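Local coordinates for protein transcriptional regulator (Enterococcus faecalis, PDB 3QFI) that is named a transcriptional regulator and belongs to the LytR-CpsA-Psr family of cell-envelope-associated proteins, at residues A[254-259]-A[273-278]. Numbering follows the deposited sequence.
Sequences KTQTTL and EKDLAF
Gln256 and Asp275 supply the one residue pair within 4.5 Å between segments 254-259 and 273-278, their side chains approaching from opposite directions. Their CA atoms are 10.0 Å apart, and the two segments bury just 81 Å² on each other, so the longer glutamine and the shorter aspartate side chains span the gap between the backbones. Between the polar groups, the amide and carboxylate planes are inclined 54° to each other; the nearest atoms are Gln256 NE2 and Asp275 OD2 at 2.9 Å. Torsions account for the reach: beyond CG the glutamine chain runs extended (chi2 164°), carrying its amide across the gap. Both residues are buried, and further packing surrounds the pair: Gln256 also touches Asp100, while Asp275 rests on Pro249, Leu252 and Tyr253 of helix 249-262. Within segment 254-259, Lys254 O accepts two hydrogen bonds, from Thr258 N at 2.9 Å and Thr258 OG1 at 2.8 Å, which arrive from opposite faces of the carbonyl plane. Lys274 NZ of segment 273-278 forms a salt bridge with Glu271 OE2, earlier on helix 269-280. The buried Gln256-Asp275 pair links two successive, roughly antiparallel helices, 249-262 and 269-280, joined by a short loop, as in a helical hairpin.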
loop_
_atom_site.group_PDB
_atom_site.type_symbol
_atom_site.label_atom_id
_atom_site.label_comp_id
_atom_site.label_asym_id
_atom_site.label_seq_id
_atom_site.Cartn_x
_atom_site.Cartn_y
_atom_site.Cartn_z
ATOM N N LYS A 254 -8.950 14.813 -5.812
ATOM C CA LYS A 254 -8.431 15.387 -4.579
ATOM C C LYS A 254 -7.285 14.505 -4.053
ATOM O O LYS A 254 -6.220 15.000 -3.689
ATOM C CB LYS A 254 -9.561 15.502 -3.547
ATOM C CG LYS A 254 -9.113 16.011 -2.189
ATOM C CD LYS A 254 -10.211 15.874 -1.159
ATOM C CE LYS A 254 -9.647 16.118 0.220
ATOM N NZ LYS A 254 -8.539 15.157 0.529
ATOM N N THR A 255 -7.503 13.198 -4.027
ATOM C CA THR A 255 -6.475 12.274 -3.572
ATOM C C THR A 255 -5.210 12.390 -4.418
ATOM O O THR A 255 -4.102 12.401 -3.890
ATOM C CB THR A 255 -6.946 10.842 -3.679
ATOM O OG1 THR A 255 -8.159 10.686 -2.940
ATOM C CG2 THR A 255 -5.880 9.891 -3.142
ATOM N N GLN A 256 -5.389 12.450 -5.733
ATOM C CA GLN A 256 -4.277 12.570 -6.671
ATOM C C GLN A 256 -3.486 13.835 -6.456
ATOM O O GLN A 256 -2.260 13.825 -6.441
ATOM C CB GLN A 256 -4.779 12.573 -8.115
ATOM C CG GLN A 256 -5.136 11.209 -8.651
ATOM C CD GLN A 256 -5.964 11.297 -9.894
ATOM O OE1 GLN A 256 -6.177 10.306 -10.583
ATOM N NE2 GLN A 256 -6.452 12.493 -10.190
ATOM N N THR A 257 -4.196 14.940 -6.315
ATOM C CA THR A 257 -3.536 16.213 -6.114
ATOM C C THR A 257 -2.777 16.161 -4.799
ATOM O O THR A 257 -1.643 16.624 -4.720
ATOM C CB THR A 257 -4.559 17.356 -6.115
ATOM O OG1 THR A 257 -5.237 17.365 -7.379
ATOM C CG2 THR A 257 -3.868 18.683 -5.916
ATOM N N THR A 258 -3.389 15.575 -3.777
ATOM C CA THR A 258 -2.733 15.458 -2.481
ATOM C C THR A 258 -1.395 14.730 -2.612
ATOM O O THR A 258 -0.351 15.258 -2.237
ATOM C CB THR A 258 -3.574 14.662 -1.499
ATOM O OG1 THR A 258 -4.824 15.326 -1.306
ATOM C CG2 THR A 258 -2.847 14.529 -0.174
ATOM N N LEU A 259 -1.436 13.508 -3.131
ATOM C CA LEU A 259 -0.226 12.735 -3.286
ATOM C C LEU A 259 0.760 13.492 -4.148
ATOM O O LEU A 259 1.934 13.619 -3.790
ATOM C CB LEU A 259 -0.546 11.372 -3.886
ATOM C CG LEU A 259 -1.510 10.607 -2.981
ATOM C CD1 LEU A 259 -1.691 9.192 -3.503
ATOM C CD2 LEU A 259 -0.973 10.585 -1.550
ATOM N N GLU A 273 -10.415 15.883 -15.624
ATOM C CA GLU A 273 -11.311 15.569 -16.729
ATOM C C GLU A 273 -11.242 14.066 -17.036
ATOM O O GLU A 273 -12.239 13.449 -17.416
ATOM C CB GLU A 273 -10.939 16.385 -17.965
ATOM C CG GLU A 273 -10.350 17.747 -17.641
ATOM C CD GLU A 273 -11.304 18.644 -16.872
ATOM O OE1 GLU A 273 -12.497 18.280 -16.762
ATOM O OE2 GLU A 273 -10.868 19.717 -16.390
ATOM N N LYS A 274 -10.064 13.473 -16.874
ATOM C CA LYS A 274 -9.918 12.043 -17.124
ATOM C C LYS A 274 -10.668 11.233 -16.059
ATOM O O LYS A 274 -11.411 10.328 -16.393
ATOM C CB LYS A 274 -8.435 11.682 -17.155
ATOM C CG LYS A 274 -8.138 10.206 -17.157
ATOM C CD LYS A 274 -6.645 9.990 -17.338
ATOM C CE LYS A 274 -6.246 8.536 -17.093
ATOM N NZ LYS A 274 -6.226 8.183 -15.639
ATOM N N ASP A 275 -10.496 11.566 -14.781
ATOM C CA ASP A 275 -11.190 10.840 -13.719
ATOM C C ASP A 275 -12.701 10.822 -13.914
ATOM O O ASP A 275 -13.357 9.808 -13.683
ATOM C CB ASP A 275 -10.908 11.465 -12.363
ATOM C CG ASP A 275 -9.453 11.630 -12.104
ATOM O OD1 ASP A 275 -8.660 10.857 -12.696
ATOM O OD2 ASP A 275 -9.097 12.529 -11.301
ATOM N N LEU A 276 -13.244 11.963 -14.313
ATOM C CA LEU A 276 -14.674 12.116 -14.537
ATOM C C LEU A 276 -15.130 11.275 -15.734
ATOM O O LEU A 276 -16.132 10.562 -15.650
ATOM C CB LEU A 276 -14.991 13.604 -14.750
ATOM C CG LEU A 276 -16.422 14.028 -15.091
ATOM C CD1 LEU A 276 -17.367 13.636 -13.967
ATOM C CD2 LEU A 276 -16.465 15.540 -15.305
ATOM N N ALA A 277 -14.384 11.338 -16.834
ATOM C CA ALA A 277 -14.728 10.570 -18.029
ATOM C C ALA A 277 -14.817 9.091 -17.706
ATOM O O ALA A 277 -15.765 8.414 -18.101
ATOM C CB ALA A 277 -13.696 10.797 -19.117
ATOM N N PHE A 278 -13.825 8.596 -16.977
ATOM C CA PHE A 278 -13.795 7.193 -16.604
ATOM C C PHE A 278 -15.022 6.835 -15.781
ATOM O O PHE A 278 -15.680 5.824 -16.038
ATOM C CB PHE A 278 -12.543 6.870 -15.784
ATOM C CG PHE A 278 -12.303 5.398 -15.618
ATOM C CD1 PHE A 278 -11.642 4.673 -16.615
ATOM C CD2 PHE A 278 -12.796 4.720 -14.510
ATOM C CE1 PHE A 278 -11.478 3.304 -16.514
ATOM C CE2 PHE A 278 -12.639 3.341 -14.397
ATOM C CZ PHE A 278 -11.981 2.631 -15.402
#